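Local coordinates for alpha-1,3-glucanase (Paenibacillus glycanilyticus, PDB 6K0P), which hydrolyses alpha-1,3-glucan as a member of glycoside hydrolase family 87, its catalytic domain being captured here as a variant in complex with nigerose, at residues V146-A149 and G150-I153; A80-E83 and N84-G87. The protein carries 1 engineered substitution. One frame throughout, in Å; residues are numbered along the deposited sequence. Where two conformers were deposited one is given.

Contact 1: residues V146-A149 and G150-I153; sequences VYPA and GTKI
Pro148 and Thr151 are the first and last residues of a type II beta turn, closed by a backbone hydrogen bond of 3.1 Å from Thr151 N to Pro148 O at an N-H...O angle of 157°. Gly150 holds the third position with phi at 94°, where a beta carbon would clash with the carbonyl oxygen of Ala149, so the turn calls for glycine there. The hydroxyl of Thr151 reinforces the closure: its OG1 donates to the same Pro148 O at 2.6 Å and lies closer to the carbonyl plane than the backbone N does. One oxygen is thus gripped by two donors of a single residue. The first torsion explains how, for OG1 sits beside the backbone N and opposite the carbonyl carbon (chi1 -59°), with N-H and hydroxyl turned to the same acceptor. From here OG1 also meets the proline ring, 3.2 Å from Pro148 CD, the two side chains crossing at about a right angle, and it lies 3.6 Å from Tyr147 CB. The methyl branch, Thr151 CG2, packs 4.0 Å from Tyr147 CB, while the tyrosine side chain, whose CD1 is also near the methyl, leads away from the turn and touches Ala93. With an alanine in place of Thr151, Pro148 O would probably lose its hydroxyl donor, and a gap would be likely to open beside Tyr147 CB. Backbone bonds of Gly150 and Thr151 with Leu68 tie the bend to the chain next to it. The whole is a beta turn with glycine in its third position, connecting strand 146-147, whose Tyr147 is backbone-bonded with Ala72, to strand 152-156 in domain D1, of the galactose-binding-like clan.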
loop_
_atom_site.group_PDB
_atom_site.type_symbol
_atom_site.label_atom_id
_atom_site.label_comp_id
_atom_site.label_asym_id
_atom_site.label_seq_id
_atom_site.Cartn_x
_atom_site.Cartn_y
_atom_site.Cartn_z
ATOM N N VAL A 146 1.473 -20.793 -21.289
ATOM C CA VAL A 146 1.610 -21.017 -19.855
ATOM C C VAL A 146 2.879 -21.839 -19.651
ATOM O O VAL A 146 2.985 -22.970 -20.145
ATOM C CB VAL A 146 0.384 -21.748 -19.281
ATOM C CG1 VAL A 146 0.610 -22.091 -17.817
ATOM C CG2 VAL A 146 -0.876 -20.909 -19.435
ATOM N N TYR A 147 3.845 -21.273 -18.943
ATOM C CA TYR A 147 5.090 -21.971 -18.627
ATOM C C TYR A 147 4.964 -22.667 -17.272
ATOM O O TYR A 147 4.401 -22.103 -16.333
ATOM C CB TYR A 147 6.261 -20.977 -18.635
ATOM C CG TYR A 147 6.493 -20.465 -20.046
ATOM C CD1 TYR A 147 7.278 -21.184 -20.941
ATOM C CD2 TYR A 147 5.873 -19.309 -20.504
ATOM C CE1 TYR A 147 7.465 -20.761 -22.223
ATOM C CE2 TYR A 147 6.050 -18.875 -21.802
ATOM C CZ TYR A 147 6.848 -19.606 -22.663
ATOM O OH TYR A 147 7.031 -19.196 -23.970
ATOM N N PRO A 148 5.426 -23.908 -17.135
ATOM C CA PRO A 148 5.221 -24.637 -15.881
ATOM C C PRO A 148 6.158 -24.156 -14.784
ATOM O O PRO A 148 7.164 -23.485 -15.027
ATOM C CB PRO A 148 5.547 -26.087 -16.264
ATOM C CG PRO A 148 6.506 -25.959 -17.392
ATOM C CD PRO A 148 6.095 -24.727 -18.159
ATOM N N ALA A 149 5.796 -24.497 -13.548
ATOM C CA ALA A 149 6.724 -24.312 -12.444
ATOM C C ALA A 149 8.027 -25.021 -12.783
ATOM O O ALA A 149 8.028 -26.072 -13.431
ATOM C CB ALA A 149 6.126 -24.891 -11.163
ATOM N N GLY A 150 9.145 -24.409 -12.386
ATOM C CA GLY A 150 10.460 -24.890 -12.755
ATOM C C GLY A 150 11.051 -24.257 -13.998
ATOM O O GLY A 150 12.253 -24.419 -14.249
ATOM N N THR A 151 10.251 -23.550 -14.796
ATOM C CA THR A 151 10.796 -22.841 -15.949
ATOM C C THR A 151 11.763 -21.763 -15.477
ATOM O O THR A 151 11.495 -21.063 -14.493
ATOM C CB THR A 151 9.650 -22.164 -16.717
ATOM O OG1 THR A 151 8.704 -23.146 -17.156
ATOM C CG2 THR A 151 10.168 -21.407 -17.930
ATOM N N LYS A 152 12.887 -21.628 -16.187
ATOM C CA LYS A 152 13.818 -20.524 -15.960
ATOM C C LYS A 152 13.321 -19.312 -16.738
ATOM O O LYS A 152 13.290 -19.329 -17.973
ATOM C CB LYS A 152 15.221 -20.891 -16.438
ATOM C CG LYS A 152 15.891 -22.011 -15.658
ATOM C CD LYS A 152 15.878 -21.756 -14.170
ATOM C CE LYS A 152 16.926 -22.619 -13.460
ATOM N NZ LYS A 152 16.501 -22.996 -12.086
ATOM N N ILE A 153 12.939 -18.259 -16.023
ATOM C CA ILE A 153 12.503 -17.008 -16.630
ATOM C C ILE A 153 13.623 -16.007 -16.407
ATOM O O ILE A 153 13.881 -15.587 -15.271
ATOM C CB ILE A 153 11.179 -16.513 -16.037
ATOM C CG1 ILE A 153 10.041 -17.499 -16.342
ATOM C CG2 ILE A 153 10.850 -15.113 -16.565
ATOM C CD1 ILE A 153 9.706 -17.631 -17.823
#

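Contact 2: residues A80-E83 and N84-G87; sequences AVAE and NTTG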
loop_
_atom_site.group_PDB
_atom_site.type_symbol
_atom_site.label_atom_id
_atom_site.label_comp_id
_atom_site.label_asym_id
_atom_site.label_seq_id
_atom_site.Cartn_x
_atom_site.Cartn_y
_atom_site.Cartn_z
ATOM N N ALA A 80 13.702 -0.029 -12.105
ATOM C CA ALA A 80 14.016 1.392 -12.196
ATOM C C ALA A 80 14.874 1.622 -13.427
ATOM O O ALA A 80 15.852 0.897 -13.654
ATOM C CB ALA A 80 14.740 1.903 -10.940
ATOM N N VAL A 81 14.498 2.623 -14.225
ATOM C CA VAL A 81 15.280 3.054 -15.381
ATOM C C VAL A 81 15.568 4.540 -15.228
ATOM O O VAL A 81 15.095 5.179 -14.281
ATOM C CB VAL A 81 14.564 2.741 -16.711
ATOM C CG1 VAL A 81 14.405 1.235 -16.866
ATOM C CG2 VAL A 81 13.202 3.438 -16.801
ATOM N N ALA A 82 16.350 5.090 -16.154
ATOM C CA ALA A 82 16.727 6.494 -16.082
ATOM C C ALA A 82 15.503 7.396 -16.169
ATOM O O ALA A 82 14.495 7.060 -16.791
ATOM C CB ALA A 82 17.666 6.828 -17.239
ATOM N N GLU A 83 15.607 8.566 -15.544
ATOM C CA GLU A 83 14.570 9.581 -15.688
ATOM C C GLU A 83 14.339 9.920 -17.159
ATOM O O GLU A 83 15.264 9.884 -17.978
ATOM C CB GLU A 83 14.984 10.837 -14.905
ATOM C CG GLU A 83 14.169 12.110 -15.178
ATOM C CD GLU A 83 12.712 12.031 -14.721
ATOM O OE1 GLU A 83 11.966 11.144 -15.207
ATOM O OE2 GLU A 83 12.305 12.880 -13.884
ATOM N N ASN A 84 13.077 10.202 -17.492
ATOM C CA ASN A 84 12.674 10.641 -18.830
ATOM C C ASN A 84 13.098 9.652 -19.914
ATOM O O ASN A 84 13.630 10.025 -20.963
ATOM C CB ASN A 84 13.161 12.058 -19.139
ATOM C CG ASN A 84 12.437 12.675 -20.319
ATOM O OD1 ASN A 84 11.253 12.414 -20.543
ATOM N ND2 ASN A 84 13.147 13.494 -21.083
ATOM N N THR A 85 12.853 8.369 -19.665
ATOM C CA THR A 85 13.209 7.357 -20.650
ATOM C C THR A 85 12.116 6.310 -20.762
ATOM O O THR A 85 11.368 6.043 -19.812
ATOM C CB THR A 85 14.540 6.634 -20.373
ATOM O OG1 THR A 85 14.387 5.762 -19.258
ATOM C CG2 THR A 85 15.662 7.609 -20.093
ATOM N N THR A 86 12.045 5.729 -21.949
ATOM C CA THR A 86 11.257 4.536 -22.214
ATOM C C THR A 86 12.123 3.586 -23.023
ATOM O O THR A 86 13.085 3.991 -23.687
ATOM C CB THR A 86 9.989 4.840 -23.022
ATOM O OG1 THR A 86 10.364 5.272 -24.340
ATOM C CG2 THR A 86 9.149 5.913 -22.342
ATOM N N GLY A 87 11.800 2.305 -22.945
ATOM C CA GLY A 87 12.556 1.335 -23.702
ATOM C C GLY A 87 12.099 -0.060 -23.369
ATOM O O GLY A 87 10.958 -0.267 -22.945
#
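The flat carboxylate of Glu83 stands almost perpendicular to the side-chain amide of Asn84 in the conformer given for that residue, and the polar contact is made instead by the backbone of Asn84, whose N donates to Glu83 OE1 at 2.7 Å. It approaches the anti side of that oxygen, 18° out of the carboxylate plane, and the N-H...O angle of 132° makes the bond distinctly bent. Glu83 reaches this position by folding back on itself: CG runs anti to its own backbone N (chi1 167°), and a bend at chi2 then brings the acid end round to the following peptide. The other carboxylate oxygen, OE2, is hydrogen-bonded to the hydroxyl of Tyr111, so both oxygens are engaged and the group is probably restrained from turning. On the inner side of the bend, Thr85, given here in one of two deposited conformers, donates from OG1 to Ala82 O at 2.8 Å, well out of the carbonyl plane. OG1 lies between the backbone N and the carbonyl carbon of its own residue, and Val81 CG2 comes against it at 3.6 Å. In the same conformer Thr85 CG2 lies 3.1 Å from Glu83 O and 3.6 Å from Ala82 CB. Ser105 OG is hydrogen-bonded both to Ala82 O and to Thr85 N, bridging the two limbs of the bend next to the hydroxyl contact. Asn84 itself adopts a left-handed backbone conformation, consistent with the reversal of the chain here. The bend joins two antiparallel sheets of domain D1, leading from strand 72-80 of the six-stranded one into strand 86-93 of the four-stranded one; Val81 packs on Val103 of strand 96-104 and on Ile165 of strand 165-173, and Gly87 continues the backbone pairing with Val103.

How the contacts relate
Contacts 1 and 2 are both connections that feed one four-stranded antiparallel sheet, in which strands 152-156 and 86-93 are neighbours, yet their centres lie about 28 Å apart and they do not touch. Contact 1 is partly buried, with Tyr147 and Thr151 enclosed; contact 2 is a surface bend in which Val81 is the buried member. In each a threonine hydroxyl donates to the carbonyl oxygen three residues earlier. The difference lies in what accompanies it: residues 146-153 add a backbone bond and a glycine, closing a classical turn, whereas residues 80-87 add a carboxylate bond and hydroxyl partners, Ser105 and Tyr111, from other parts of the chain.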